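Local atomic coordinates of methylenetetrahydrofolate--tRNA-(uracil-5-)-methyltransferase trmFO (Thermus thermophilus, PDB entry 3G5S), a protein that probably uses methylenetetrahydrofolate and reduced FAD to methylate carbon 5 of uridine 54 in transfer RNAs, giving 5-methyluridine. Residues G24-L29 with H111-V116; F30-K35 with R118-E123; A47-S52 with E98-Y103; A347-L352 with S373-L378. All blocks are in the same frame, centred on the assembly; numbering follows the deposited sequence. Where two conformers were deposited one is given.

Interaction 1: G24-L29 with H111-V116. With EDO (1,2-ethanediol), chain I.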
# COMPACT_ATOMS: atom_id res chain seq x y z
N GLY A 24 -19.36 -16.05 -12.50
CA GLY A 24 -19.74 -17.43 -12.73
C GLY A 24 -18.59 -18.43 -12.72
O GLY A 24 -18.72 -19.53 -13.27
N VAL A 25 -17.48 -18.07 -12.09
CA VAL A 25 -16.32 -18.95 -12.01
C VAL A 25 -16.22 -19.54 -10.61
O VAL A 25 -16.12 -18.81 -9.63
CB VAL A 25 -15.03 -18.18 -12.36
CG1 VAL A 25 -13.82 -19.09 -12.26
CG2 VAL A 25 -15.13 -17.56 -13.74
N PRO A 26 -16.27 -20.88 -10.49
CA PRO A 26 -16.24 -21.48 -9.15
C PRO A 26 -14.91 -21.25 -8.44
O PRO A 26 -13.86 -21.10 -9.08
CB PRO A 26 -16.42 -22.98 -9.43
CG PRO A 26 -17.07 -23.02 -10.77
CD PRO A 26 -16.48 -21.89 -11.53
N VAL A 27 -14.98 -21.24 -7.11
CA VAL A 27 -13.85 -20.86 -6.28
C VAL A 27 -13.62 -21.92 -5.21
O VAL A 27 -14.57 -22.51 -4.68
CB VAL A 27 -14.11 -19.49 -5.60
CG1 VAL A 27 -13.03 -19.16 -4.58
CG2 VAL A 27 -14.22 -18.39 -6.65
N ARG A 28 -12.34 -22.17 -4.94
CA ARG A 28 -11.90 -22.93 -3.80
C ARG A 28 -11.17 -21.95 -2.90
O ARG A 28 -10.06 -21.50 -3.22
CB ARG A 28 -10.95 -24.05 -4.25
CG ARG A 28 -10.53 -24.99 -3.15
CD ARG A 28 -9.65 -26.12 -3.69
NE ARG A 28 -10.36 -26.98 -4.64
CZ ARG A 28 -10.15 -26.99 -5.96
NH1 ARG A 28 -9.25 -26.18 -6.50
NH2 ARG A 28 -10.85 -27.80 -6.73
N LEU A 29 -11.82 -21.58 -1.80
CA LEU A 29 -11.31 -20.55 -0.90
C LEU A 29 -10.69 -21.21 0.31
O LEU A 29 -11.38 -21.87 1.09
CB LEU A 29 -12.46 -19.63 -0.47
CG LEU A 29 -12.14 -18.51 0.51
CD1 LEU A 29 -11.12 -17.55 -0.09
CD2 LEU A 29 -13.41 -17.77 0.89
N HIS A 111 -22.89 -18.91 -1.38
CA HIS A 111 -22.85 -18.96 -2.84
C HIS A 111 -22.68 -20.39 -3.35
O HIS A 111 -21.80 -21.11 -2.89
CB HIS A 111 -21.72 -18.08 -3.38
CG HIS A 111 -21.91 -17.72 -4.82
ND1 HIS A 111 -21.75 -18.63 -5.84
CD2 HIS A 111 -22.27 -16.55 -5.40
CE1 HIS A 111 -22.00 -18.03 -6.99
NE2 HIS A 111 -22.32 -16.77 -6.75
N PRO A 112 -23.51 -20.80 -4.33
CA PRO A 112 -23.48 -22.18 -4.83
C PRO A 112 -22.14 -22.59 -5.45
O PRO A 112 -21.86 -23.78 -5.54
CB PRO A 112 -24.55 -22.18 -5.94
CG PRO A 112 -25.39 -20.99 -5.69
CD PRO A 112 -24.50 -19.97 -5.04
N LEU A 113 -21.35 -21.61 -5.88
CA LEU A 113 -20.10 -21.92 -6.57
C LEU A 113 -18.86 -21.80 -5.69
O LEU A 113 -17.74 -21.94 -6.19
CB LEU A 113 -19.96 -21.06 -7.83
CG LEU A 113 -21.05 -21.19 -8.89
CD1 LEU A 113 -20.73 -20.31 -10.09
CD2 LEU A 113 -21.26 -22.63 -9.33
N LEU A 114 -19.05 -21.56 -4.40
CA LEU A 114 -17.92 -21.43 -3.47
C LEU A 114 -17.74 -22.66 -2.59
O LEU A 114 -18.65 -23.07 -1.88
CB LEU A 114 -18.10 -20.21 -2.57
CG LEU A 114 -16.95 -20.05 -1.56
CD1 LEU A 114 -15.67 -19.68 -2.27
CD2 LEU A 114 -17.28 -19.03 -0.49
N GLU A 115 -16.55 -23.25 -2.65
CA GLU A 115 -16.12 -24.27 -1.70
C GLU A 115 -15.10 -23.65 -0.75
O GLU A 115 -14.13 -23.03 -1.19
CB GLU A 115 -15.49 -25.47 -2.41
CG GLU A 115 -15.02 -26.54 -1.43
CD GLU A 115 -14.13 -27.61 -2.06
OE1 GLU A 115 -13.79 -28.58 -1.35
OE2 GLU A 115 -13.78 -27.49 -3.25
N VAL A 116 -15.33 -23.82 0.55
CA VAL A 116 -14.40 -23.35 1.56
C VAL A 116 -13.58 -24.53 2.06
O VAL A 116 -14.14 -25.58 2.40
CB VAL A 116 -15.15 -22.74 2.76
CG1 VAL A 116 -14.17 -22.29 3.83
CG2 VAL A 116 -16.00 -21.56 2.30
C1 EDO I . -18.91 -18.80 -16.43
O1 EDO I . -20.01 -19.44 -15.79
C2 EDO I . -17.87 -19.86 -16.77
O2 EDO I . -18.47 -20.90 -17.55
O HOH W 1 -11.18 -29.26 -2.36
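Leu114 lays its CD1 methyl across Val27 and Leu29, the two side chains that share its side of the sheet. CD1 comes 3.5 Å from Val27 CG1 and 3.7 Å from Leu29 CB, and the Leu114 and Val27 side chains cross obliquely. With CG opposite the backbone N (chi1 179°), the Leu114 branch leans to the neighbouring strand. On the other face Arg28 and Glu115 run side by side, pointing the same way. Their ion pair is long, Arg28 NE to Glu115 OE2 being 3.7 Å, with guanidinium and carboxylate planes turned 76° apart. A water helps to close it, donating to Glu115 OE1 and accepting weakly from Arg28 NE, while Arg28 NH1 is bonded to Asn5 OD1.

The backbones pair as parallel strands: Val27 N donates to Leu113 O (3.0 Å), Glu115 N to Val27 O (2.9 Å), and Leu29 N to Glu115 O (2.8 Å). Before the strand, Leu113 CD1 rests 3.8 Å from Gly24 O, whose residue closes helix 11-22 in a Schellman motif.

This is one edge of the five-stranded parallel sheet of the Rossmann-type FAD domain. Strand 114-117 is outermost, 27-30 lies between it and 4-7, and helix 11-22 packs on the Val27 side through Leu20, with Leu21 of the same helix touching His111 and Leu113.

Interaction 2: F30-K35 with R118-E123; sequences FEMRPK and REEVRE. With FAD (flavin-adenine dinucleotide), chain B.
The Phe30 ring carries Val121 CG2 over one face, 3.8 Å from the ring centroid and 30° off the normal, a CH-pi contact; at its edge, in the ring plane, lies Glu119 CG, 3.6 Å from Phe30 CD2. The Arg118 guanidinium meets Arg33 O at its own edge. That bond, Arg118 NH1 to Arg33 O, is 2.8 Å long, yet the donor stands above the carbonyl plane, and the same NH1 also reaches Asp44 O. A bend at chi2 (-79°) folds the Arg118 chain back to this carbonyl.

Together the two loops hold the adenosine half of FAD. Glu31 grips the ribose with both oxygens, accepting from FAD O2B at OE1 and from FAD O3B at OE2, each 2.7 Å, as the acidic residue at the end of the second strand commonly does in Rossmann-type FAD domains. Arg33 NE and NH2 both donate to FAD O3B, while Arg33 NH1 is bonded to Thr43 O and Arg45 O. Val121 reads the adenine edge: its N donates to FAD N1A (2.9 Å) and its O accepts from FAD N6A (2.8 Å). The selenium of Met32 lies 3.7 Å from FAD C5A.

The loops leave strands 27-30 and 114-117; Phe30 and Val121 lean on strand 4-7, and Glu120 touches helix 139-149.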
# COMPACT_ATOMS: atom_id res chain seq x y z
N PHE A 30 -9.38 -21.04 0.46
CA PHE A 30 -8.63 -21.64 1.57
C PHE A 30 -8.48 -20.62 2.69
O PHE A 30 -8.11 -19.47 2.46
CB PHE A 30 -7.22 -22.05 1.13
CG PHE A 30 -7.18 -23.17 0.12
CD1 PHE A 30 -7.24 -22.91 -1.23
CD2 PHE A 30 -7.02 -24.49 0.54
CE1 PHE A 30 -7.18 -23.93 -2.16
CE2 PHE A 30 -6.96 -25.51 -0.38
CZ PHE A 30 -7.03 -25.24 -1.73
N GLU A 31 -8.75 -21.06 3.91
CA GLU A 31 -8.54 -20.23 5.08
C GLU A 31 -8.11 -21.12 6.24
O GLU A 31 -8.80 -22.07 6.59
CB GLU A 31 -9.82 -19.46 5.44
CG GLU A 31 -9.70 -18.64 6.72
CD GLU A 31 -8.47 -17.75 6.73
OE1 GLU A 31 -7.63 -17.92 7.64
OE2 GLU A 31 -8.35 -16.89 5.82
N MSE A 32 -6.97 -20.80 6.84
CA MSE A 32 -6.46 -21.62 7.92
C MSE A 32 -7.14 -21.36 9.27
O MSE A 32 -7.14 -22.22 10.15
CB MSE A 32 -4.95 -21.47 8.04
CG MSE A 32 -4.49 -20.12 8.51
SE MSE A 32 -2.57 -20.00 8.46
CE MSE A 32 -2.37 -18.26 9.32
N ARG A 33 -7.71 -20.17 9.43
CA ARG A 33 -8.45 -19.87 10.65
C ARG A 33 -9.74 -20.68 10.66
O ARG A 33 -10.31 -20.95 9.61
CB ARG A 33 -8.77 -18.38 10.72
CG ARG A 33 -7.54 -17.50 10.85
CD ARG A 33 -7.91 -16.03 10.95
NE ARG A 33 -8.40 -15.45 9.70
CZ ARG A 33 -9.66 -15.09 9.46
NH1 ARG A 33 -10.60 -15.28 10.38
NH2 ARG A 33 -9.99 -14.55 8.30
N PRO A 34 -10.23 -21.03 11.86
CA PRO A 34 -9.72 -20.66 13.18
C PRO A 34 -8.70 -21.63 13.78
O PRO A 34 -8.11 -21.30 14.80
CB PRO A 34 -10.98 -20.67 14.05
CG PRO A 34 -11.83 -21.73 13.43
CD PRO A 34 -11.53 -21.73 11.95
N LYS A 35 -8.51 -22.81 13.19
CA LYS A 35 -7.64 -23.80 13.82
C LYS A 35 -6.17 -23.38 13.81
O LYS A 35 -5.39 -23.82 14.65
CB LYS A 35 -7.83 -25.21 13.24
CG LYS A 35 -9.20 -25.83 13.51
CD LYS A 35 -9.53 -25.88 15.00
CE LYS A 35 -8.57 -26.77 15.77
NZ LYS A 35 -9.02 -26.97 17.18
N ARG A 118 -10.88 -25.34 5.00
CA ARG A 118 -10.25 -24.85 6.21
C ARG A 118 -8.93 -25.58 6.39
O ARG A 118 -8.86 -26.63 7.04
CB ARG A 118 -11.15 -25.05 7.43
CG ARG A 118 -12.48 -24.31 7.35
CD ARG A 118 -12.33 -22.83 7.71
NE ARG A 118 -13.61 -22.13 7.62
CZ ARG A 118 -13.83 -20.89 8.04
NH1 ARG A 118 -12.86 -20.18 8.60
NH2 ARG A 118 -15.04 -20.35 7.92
N GLU A 119 -7.88 -25.02 5.80
CA GLU A 119 -6.56 -25.61 5.90
C GLU A 119 -5.51 -24.55 5.59
O GLU A 119 -5.80 -23.53 4.95
CB GLU A 119 -6.42 -26.78 4.93
CG GLU A 119 -6.08 -26.40 3.50
CD GLU A 119 -5.67 -27.60 2.67
OE1 GLU A 119 -4.72 -27.47 1.86
OE2 GLU A 119 -6.29 -28.67 2.82
N GLU A 120 -4.31 -24.79 6.08
CA GLU A 120 -3.17 -23.96 5.73
C GLU A 120 -2.59 -24.44 4.41
O GLU A 120 -2.27 -25.62 4.26
CB GLU A 120 -2.08 -24.03 6.79
CG GLU A 120 -0.89 -23.17 6.42
CD GLU A 120 0.39 -23.52 7.15
OE1 GLU A 120 0.43 -24.55 7.87
OE2 GLU A 120 1.37 -22.76 6.98
N VAL A 121 -2.45 -23.53 3.45
CA VAL A 121 -1.80 -23.84 2.19
C VAL A 121 -0.31 -23.65 2.38
O VAL A 121 0.15 -22.59 2.77
CB VAL A 121 -2.35 -22.93 1.07
CG1 VAL A 121 -1.54 -23.10 -0.21
CG2 VAL A 121 -3.82 -23.22 0.84
N ARG A 122 0.46 -24.71 2.12
CA ARG A 122 1.88 -24.69 2.42
C ARG A 122 2.76 -24.66 1.17
O ARG A 122 3.97 -24.48 1.27
CB ARG A 122 2.26 -25.90 3.28
CG ARG A 122 1.53 -25.94 4.62
CD ARG A 122 1.83 -27.22 5.40
NE ARG A 122 3.23 -27.31 5.79
CZ ARG A 122 3.75 -26.70 6.85
NH1 ARG A 122 2.99 -25.94 7.62
NH2 ARG A 122 5.04 -26.83 7.13
N GLU A 123 2.16 -24.86 0.01
CA GLU A 123 2.88 -24.80 -1.26
C GLU A 123 2.00 -24.04 -2.23
O GLU A 123 0.79 -24.02 -2.07
CB GLU A 123 3.14 -26.21 -1.80
CG GLU A 123 3.93 -27.11 -0.86
CD GLU A 123 5.41 -26.77 -0.79
OE1 GLU A 123 5.89 -25.97 -1.62
OE2 GLU A 123 6.10 -27.31 0.10
PA FAD B . -5.67 -10.45 5.82
O1A FAD B . -4.75 -10.60 6.99
O2A FAD B . -6.93 -9.67 6.00
O5B FAD B . -6.07 -11.87 5.22
C5B FAD B . -5.11 -12.89 5.01
C4B FAD B . -5.79 -14.21 5.32
O4B FAD B . -4.94 -15.27 4.92
C3B FAD B . -6.04 -14.40 6.81
O3B FAD B . -7.39 -14.74 7.06
C2B FAD B . -5.08 -15.52 7.22
O2B FAD B . -5.55 -16.35 8.26
C1B FAD B . -4.95 -16.29 5.92
N9A FAD B . -3.73 -17.07 5.70
C8A FAD B . -2.43 -16.67 5.88
N7A FAD B . -1.61 -17.66 5.47
C5A FAD B . -2.38 -18.69 5.02
C6A FAD B . -2.09 -19.93 4.49
N6A FAD B . -0.85 -20.30 4.14
N1A FAD B . -3.13 -20.74 4.12
C2A FAD B . -4.44 -20.36 4.29
N3A FAD B . -4.74 -19.12 4.81
C4A FAD B . -3.71 -18.32 5.17
N1 FAD B . -5.16 -1.75 7.84
C2 FAD B . -5.92 -0.61 7.89
O2 FAD B . -6.38 -0.12 6.87
N3 FAD B . -6.17 -0.02 9.12
C4 FAD B . -5.68 -0.54 10.30
O4 FAD B . -5.93 0.01 11.38
C4X FAD B . -4.91 -1.71 10.23
N5 FAD B . -4.39 -2.27 11.38
C5X FAD B . -3.64 -3.43 11.29
C6 FAD B . -3.13 -3.99 12.45
C7 FAD B . -2.36 -5.15 12.39
C7M FAD B . -1.82 -5.76 13.65
C8 FAD B . -2.12 -5.74 11.16
C8M FAD B . -1.29 -6.99 11.08
C9 FAD B . -2.63 -5.18 9.99
C9A FAD B . -3.39 -4.02 10.05
N10 FAD B . -3.89 -3.44 8.89
C10 FAD B . -4.66 -2.30 9.00
C1' FAD B . -3.14 -3.64 7.59
C2' FAD B . -3.96 -4.31 6.48
O2' FAD B . -4.76 -3.38 5.76
C3' FAD B . -4.81 -5.46 7.00
O3' FAD B . -3.91 -6.45 7.47
C4' FAD B . -5.72 -6.08 5.94
O4' FAD B . -6.60 -6.97 6.59
C5' FAD B . -4.93 -6.78 4.84
O5' FAD B . -5.81 -7.55 4.05
P FAD B . -5.28 -8.91 3.39
O1P FAD B . -4.06 -8.67 2.57
O2P FAD B . -6.45 -9.55 2.72
O3P FAD B . -4.79 -9.79 4.65

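Interaction 3: A47-S52 with E98-Y103. With FAD (flavin-adenine dinucleotide), chain B.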
# COMPACT_ATOMS: atom_id res chain seq x y z
N ALA A 47 -12.73 -11.87 6.10
CA ALA A 47 -12.55 -10.43 6.11
C ALA A 47 -12.67 -9.84 7.52
O ALA A 47 -13.17 -8.74 7.72
CB ALA A 47 -13.52 -9.75 5.14
N GLU A 48 -12.19 -10.59 8.50
CA GLU A 48 -12.06 -10.06 9.85
C GLU A 48 -11.20 -8.80 9.84
O GLU A 48 -10.13 -8.77 9.22
CB GLU A 48 -11.43 -11.11 10.77
CG GLU A 48 -11.11 -10.58 12.17
CD GLU A 48 -10.53 -11.63 13.11
OE1 GLU A 48 -10.62 -12.84 12.83
OE2 GLU A 48 -9.98 -11.23 14.16
N ILE A 49 -11.69 -7.77 10.52
CA ILE A 49 -10.97 -6.51 10.69
C ILE A 49 -10.17 -6.61 11.98
O ILE A 49 -10.74 -6.70 13.06
CB ILE A 49 -11.97 -5.34 10.78
CG1 ILE A 49 -12.76 -5.20 9.48
CG2 ILE A 49 -11.26 -4.05 11.15
CD1 ILE A 49 -11.98 -4.55 8.35
N VAL A 50 -8.84 -6.62 11.87
CA VAL A 50 -8.02 -6.93 13.05
C VAL A 50 -7.67 -5.74 13.94
O VAL A 50 -7.24 -5.93 15.07
CB VAL A 50 -6.73 -7.71 12.68
CG1 VAL A 50 -7.08 -9.02 12.00
CG2 VAL A 50 -5.82 -6.86 11.82
N CYS A 51 -7.86 -4.52 13.45
CA CYS A 51 -7.48 -3.35 14.23
C CYS A 51 -8.54 -2.25 14.16
O CYS A 51 -9.69 -2.47 14.52
CB CYS A 51 -6.12 -2.82 13.78
SG CYS A 51 -5.27 -1.78 14.98
N SER A 52 -8.15 -1.07 13.69
CA SER A 52 -9.09 0.04 13.58
C SER A 52 -10.28 -0.35 12.71
O SER A 52 -10.13 -1.14 11.79
CB SER A 52 -8.42 1.29 13.00
OG SER A 52 -9.38 2.28 12.67
N GLU A 98 -18.05 -6.83 13.57
CA GLU A 98 -18.74 -8.11 13.53
C GLU A 98 -19.83 -8.15 12.46
O GLU A 98 -20.01 -9.17 11.79
CB GLU A 98 -19.31 -8.46 14.91
CG GLU A 98 -19.92 -9.85 15.01
CD GLU A 98 -21.36 -9.91 14.51
OE1 GLU A 98 -22.09 -8.91 14.70
OE2 GLU A 98 -21.75 -10.95 13.95
N GLU A 99 -20.56 -7.06 12.29
CA GLU A 99 -21.58 -7.01 11.25
C GLU A 99 -20.95 -7.02 9.86
O GLU A 99 -21.48 -7.62 8.92
CB GLU A 99 -22.46 -5.76 11.40
CG GLU A 99 -23.45 -5.84 12.54
CD GLU A 99 -24.13 -4.51 12.82
OE1 GLU A 99 -24.02 -3.60 11.97
OE2 GLU A 99 -24.77 -4.38 13.88
N PHE A 100 -19.80 -6.36 9.74
CA PHE A 100 -19.04 -6.32 8.50
C PHE A 100 -18.59 -7.72 8.09
O PHE A 100 -18.92 -8.19 7.00
CB PHE A 100 -17.85 -5.37 8.69
CG PHE A 100 -16.88 -5.33 7.54
CD1 PHE A 100 -15.73 -6.10 7.57
CD2 PHE A 100 -17.09 -4.49 6.46
CE1 PHE A 100 -14.82 -6.06 6.53
CE2 PHE A 100 -16.18 -4.45 5.42
CZ PHE A 100 -15.05 -5.23 5.46
N SER A 101 -17.85 -8.39 8.97
CA SER A 101 -17.32 -9.70 8.61
C SER A 101 -18.43 -10.75 8.53
O SER A 101 -18.33 -11.70 7.76
CB SER A 101 -16.23 -10.13 9.58
OG SER A 101 -16.79 -10.48 10.83
N GLY A 102 -19.47 -10.57 9.33
CA GLY A 102 -20.59 -11.49 9.31
C GLY A 102 -21.30 -11.50 7.96
O GLY A 102 -21.60 -12.56 7.42
N TYR A 103 -21.56 -10.31 7.43
CA TYR A 103 -22.22 -10.18 6.14
C TYR A 103 -21.38 -10.80 5.03
O TYR A 103 -21.88 -11.54 4.19
CB TYR A 103 -22.51 -8.71 5.84
CG TYR A 103 -23.16 -8.44 4.50
CD1 TYR A 103 -24.54 -8.48 4.34
CD2 TYR A 103 -22.39 -8.12 3.39
CE1 TYR A 103 -25.13 -8.22 3.12
CE2 TYR A 103 -22.97 -7.86 2.16
CZ TYR A 103 -24.34 -7.92 2.03
OH TYR A 103 -24.92 -7.66 0.81
PA FAD B . -5.67 -10.45 5.82
O1A FAD B . -4.75 -10.60 6.99
O2A FAD B . -6.93 -9.67 6.00
O5B FAD B . -6.07 -11.87 5.22
C5B FAD B . -5.11 -12.89 5.01
C4B FAD B . -5.79 -14.21 5.32
O4B FAD B . -4.94 -15.27 4.92
C3B FAD B . -6.04 -14.40 6.81
O3B FAD B . -7.39 -14.74 7.06
C2B FAD B . -5.08 -15.52 7.22
O2B FAD B . -5.55 -16.35 8.26
C1B FAD B . -4.95 -16.29 5.92
N9A FAD B . -3.73 -17.07 5.70
C8A FAD B . -2.43 -16.67 5.88
N7A FAD B . -1.61 -17.66 5.47
C5A FAD B . -2.38 -18.69 5.02
C6A FAD B . -2.09 -19.93 4.49
N6A FAD B . -0.85 -20.30 4.14
N1A FAD B . -3.13 -20.74 4.12
C2A FAD B . -4.44 -20.36 4.29
N3A FAD B . -4.74 -19.12 4.81
C4A FAD B . -3.71 -18.32 5.17
N1 FAD B . -5.16 -1.75 7.84
C2 FAD B . -5.92 -0.61 7.89
O2 FAD B . -6.38 -0.12 6.87
N3 FAD B . -6.17 -0.02 9.12
C4 FAD B . -5.68 -0.54 10.30
O4 FAD B . -5.93 0.01 11.38
C4X FAD B . -4.91 -1.71 10.23
N5 FAD B . -4.39 -2.27 11.38
C5X FAD B . -3.64 -3.43 11.29
C6 FAD B . -3.13 -3.99 12.45
C7 FAD B . -2.36 -5.15 12.39
C7M FAD B . -1.82 -5.76 13.65
C8 FAD B . -2.12 -5.74 11.16
C8M FAD B . -1.29 -6.99 11.08
C9 FAD B . -2.63 -5.18 9.99
C9A FAD B . -3.39 -4.02 10.05
N10 FAD B . -3.89 -3.44 8.89
C10 FAD B . -4.66 -2.30 9.00
C1' FAD B . -3.14 -3.64 7.59
C2' FAD B . -3.96 -4.31 6.48
O2' FAD B . -4.76 -3.38 5.76
C3' FAD B . -4.81 -5.46 7.00
O3' FAD B . -3.91 -6.45 7.47
C4' FAD B . -5.72 -6.08 5.94
O4' FAD B . -6.60 -6.97 6.59
C5' FAD B . -4.93 -6.78 4.84
O5' FAD B . -5.81 -7.55 4.05
P FAD B . -5.28 -8.91 3.39
O1P FAD B . -4.06 -8.67 2.57
O2P FAD B . -6.45 -9.55 2.72
O3P FAD B . -4.79 -9.79 4.65
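Phe100 extends its ring away from its helix with CG opposite the backbone N (chi1 174°), while Ile49 turns CG1 beside its own N (chi1 -64°), and the two side chains meet at about a right angle. Ile49 CG1 lies 3.6 Å from Phe100 CD1, and Ile49 CD1 comes 3.7 Å from Phe100 CE1, so both carbons of the longer Ile49 branch come up to the CD1-CE1 side of the ring, CG1 obliquely. At the ring edge, near its plane, sits the carbonyl of Ala47, with Ala47 O 3.4 Å from Phe100 CE1; the aromatic C-H edge thus faces a partly negative oxygen. Ala47 CB touches the same carbon more distantly. Next along the helix, Ser101 offers its CB to Ala47 O at 3.8 Å, and its OG is bonded to Arg45 NH2, two residues ahead of Ala47.

All five residues that touch are buried, and the contact sets helix 97-109 against the loop that runs on to the flavin in this Rossmann-type FAD domain. Phe100 also reaches Leu11 of helix 11-22 and Ala81 of helix 77-84, while Ala47 shares backbone bonding with Ala9 of the glycine-rich dinucleotide-binding turn.

Beyond Ile49 the loop leaves the helix and lies against the isoalloxazine. Val50 CG2 is 3.9 Å from FAD C7, on the benzenoid end. Cys51 CB makes an unusually short approach of 3.0 Å to FAD N5, and Ser52 N makes a weak bond of 3.4 Å to FAD O4. The Cys51 carbonyl accepts from Arg97 NE, tying this end of the loop back to the start of the same helix.

Interaction 4: A347-L352 with S373-L378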
# COMPACT_ATOMS: atom_id res chain seq x y z
N ALA A 347 -8.88 -5.02 -0.34
CA ALA A 347 -10.08 -5.44 -1.04
C ALA A 347 -10.04 -5.08 -2.53
O ALA A 347 -10.43 -5.87 -3.38
CB ALA A 347 -11.32 -4.84 -0.37
N ALA A 348 -9.57 -3.87 -2.84
CA ALA A 348 -9.57 -3.39 -4.22
C ALA A 348 -8.62 -4.19 -5.11
O ALA A 348 -8.95 -4.52 -6.26
CB ALA A 348 -9.27 -1.90 -4.26
N THR A 349 -7.43 -4.49 -4.60
CA THR A 349 -6.54 -5.36 -5.34
C THR A 349 -7.12 -6.78 -5.44
O THR A 349 -6.91 -7.45 -6.45
CB THR A 349 -5.10 -5.35 -4.79
OG1 THR A 349 -5.09 -5.74 -3.41
CG2 THR A 349 -4.45 -3.96 -4.97
N GLY A 350 -7.84 -7.23 -4.42
CA GLY A 350 -8.55 -8.50 -4.52
C GLY A 350 -9.56 -8.51 -5.66
O GLY A 350 -9.64 -9.47 -6.42
N PHE A 351 -10.31 -7.42 -5.79
CA PHE A 351 -11.22 -7.28 -6.92
C PHE A 351 -10.49 -7.47 -8.25
O PHE A 351 -10.93 -8.22 -9.11
CB PHE A 351 -11.92 -5.92 -6.87
CG PHE A 351 -12.52 -5.50 -8.19
CD1 PHE A 351 -13.68 -6.08 -8.66
CD2 PHE A 351 -11.90 -4.54 -8.96
CE1 PHE A 351 -14.22 -5.73 -9.88
CE2 PHE A 351 -12.43 -4.17 -10.19
CZ PHE A 351 -13.60 -4.76 -10.64
N LEU A 352 -9.37 -6.77 -8.43
CA LEU A 352 -8.68 -6.82 -9.71
C LEU A 352 -8.07 -8.19 -9.98
O LEU A 352 -8.16 -8.72 -11.09
CB LEU A 352 -7.63 -5.72 -9.83
CG LEU A 352 -6.92 -5.66 -11.19
CD1 LEU A 352 -7.88 -5.43 -12.35
CD2 LEU A 352 -5.84 -4.61 -11.19
N SER A 373 -7.70 6.64 -12.28
CA SER A 373 -8.45 6.05 -11.19
C SER A 373 -7.50 5.73 -10.05
O SER A 373 -6.30 5.52 -10.26
CB SER A 373 -9.20 4.79 -11.64
OG SER A 373 -8.34 3.71 -11.90
N MSE A 374 -8.03 5.70 -8.84
CA MSE A 374 -7.18 5.40 -7.69
C MSE A 374 -6.71 3.94 -7.73
O MSE A 374 -5.53 3.66 -7.47
CB MSE A 374 -7.89 5.72 -6.38
CG MSE A 374 -7.00 5.61 -5.15
SE MSE A 374 -5.38 6.71 -5.23
CE MSE A 374 -6.21 8.44 -5.51
N LEU A 375 -7.59 3.00 -8.05
CA LEU A 375 -7.14 1.62 -8.14
C LEU A 375 -6.08 1.48 -9.24
O LEU A 375 -5.07 0.80 -9.06
CB LEU A 375 -8.30 0.66 -8.38
CG LEU A 375 -7.89 -0.81 -8.53
CD1 LEU A 375 -7.04 -1.28 -7.34
CD2 LEU A 375 -9.11 -1.69 -8.70
N GLY A 376 -6.31 2.13 -10.38
CA GLY A 376 -5.35 2.11 -11.46
C GLY A 376 -4.01 2.71 -11.07
O GLY A 376 -2.95 2.17 -11.37
N GLY A 377 -4.05 3.85 -10.39
CA GLY A 377 -2.82 4.46 -9.94
C GLY A 377 -2.08 3.54 -8.98
O GLY A 377 -0.85 3.43 -9.04
N LEU A 378 -2.81 2.89 -8.09
CA LEU A 378 -2.19 2.01 -7.12
C LEU A 378 -1.49 0.81 -7.78
O LEU A 378 -0.33 0.54 -7.51
CB LEU A 378 -3.24 1.55 -6.14
CG LEU A 378 -2.76 0.69 -4.97
CD1 LEU A 378 -1.71 1.40 -4.13
CD2 LEU A 378 -3.95 0.28 -4.14
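Leu375 supplies the close packing: its two methyls both come up to Ala348 of the facing helix, CD1 lying 3.9 Å from Ala348 CB and CD2 3.7 Å from Ala348 O. CD2 also reaches the edge of the Phe351 ring, 4.0 Å from Phe351 CD2 and near the ring plane, with the two side chains crossing at a slant. With CG anti to the backbone N (chi1 178°), the Leu375 branch is directed to the other helix. Packing is looser around it. Leu352 CB stays 4.4 Å from Leu375 CD2, and Thr349 CG2 lies 4.3 Å from Leu378 CD2. Even this looser part is buried, so the contrast is one of fit and no solvent side enters.

The segments 347-352 and 374-378 cross almost perpendicularly (-85°), with 10.6 Å between their axes. Such a crossing limits the contact to a small patch centred on Leu375. Helix 343-361 is the one that follows the last strand, 331-333, of the parallel FAD-binding sheet, and its Phe351 leans on helix 11-22.

Ser373 is the N-cap of helix 374-384, its OG accepting from Gly376 N at 3.0 Å, while Glu70 of helix 63-74 takes the amides of Met374 and Leu375. Thr349 OG1 is bonded to Gly335 N in the loop after strand 331-333.

Interactions 1 and 2 continue one another: the paired strands 27-30 and 114-117 run on into the two loops that hold the adenosine of FAD, with centres about 16 Å apart. Interaction 3 is nested within the chain loop closed by interaction 2 and meets it through the long, weak ion pair of Arg33 NH1 with Glu48 OE1, 3.5 Å. Both touch the cofactor at opposite ends, 2 at the adenine and ribose, 3 at the flavin, their centres about 19 Å apart. Interaction 4 comes later in the chain and touches none of the others; its nearest atoms are about 7 Å from interaction 3, and the Thr349 side chain is about 7 Å from FAD.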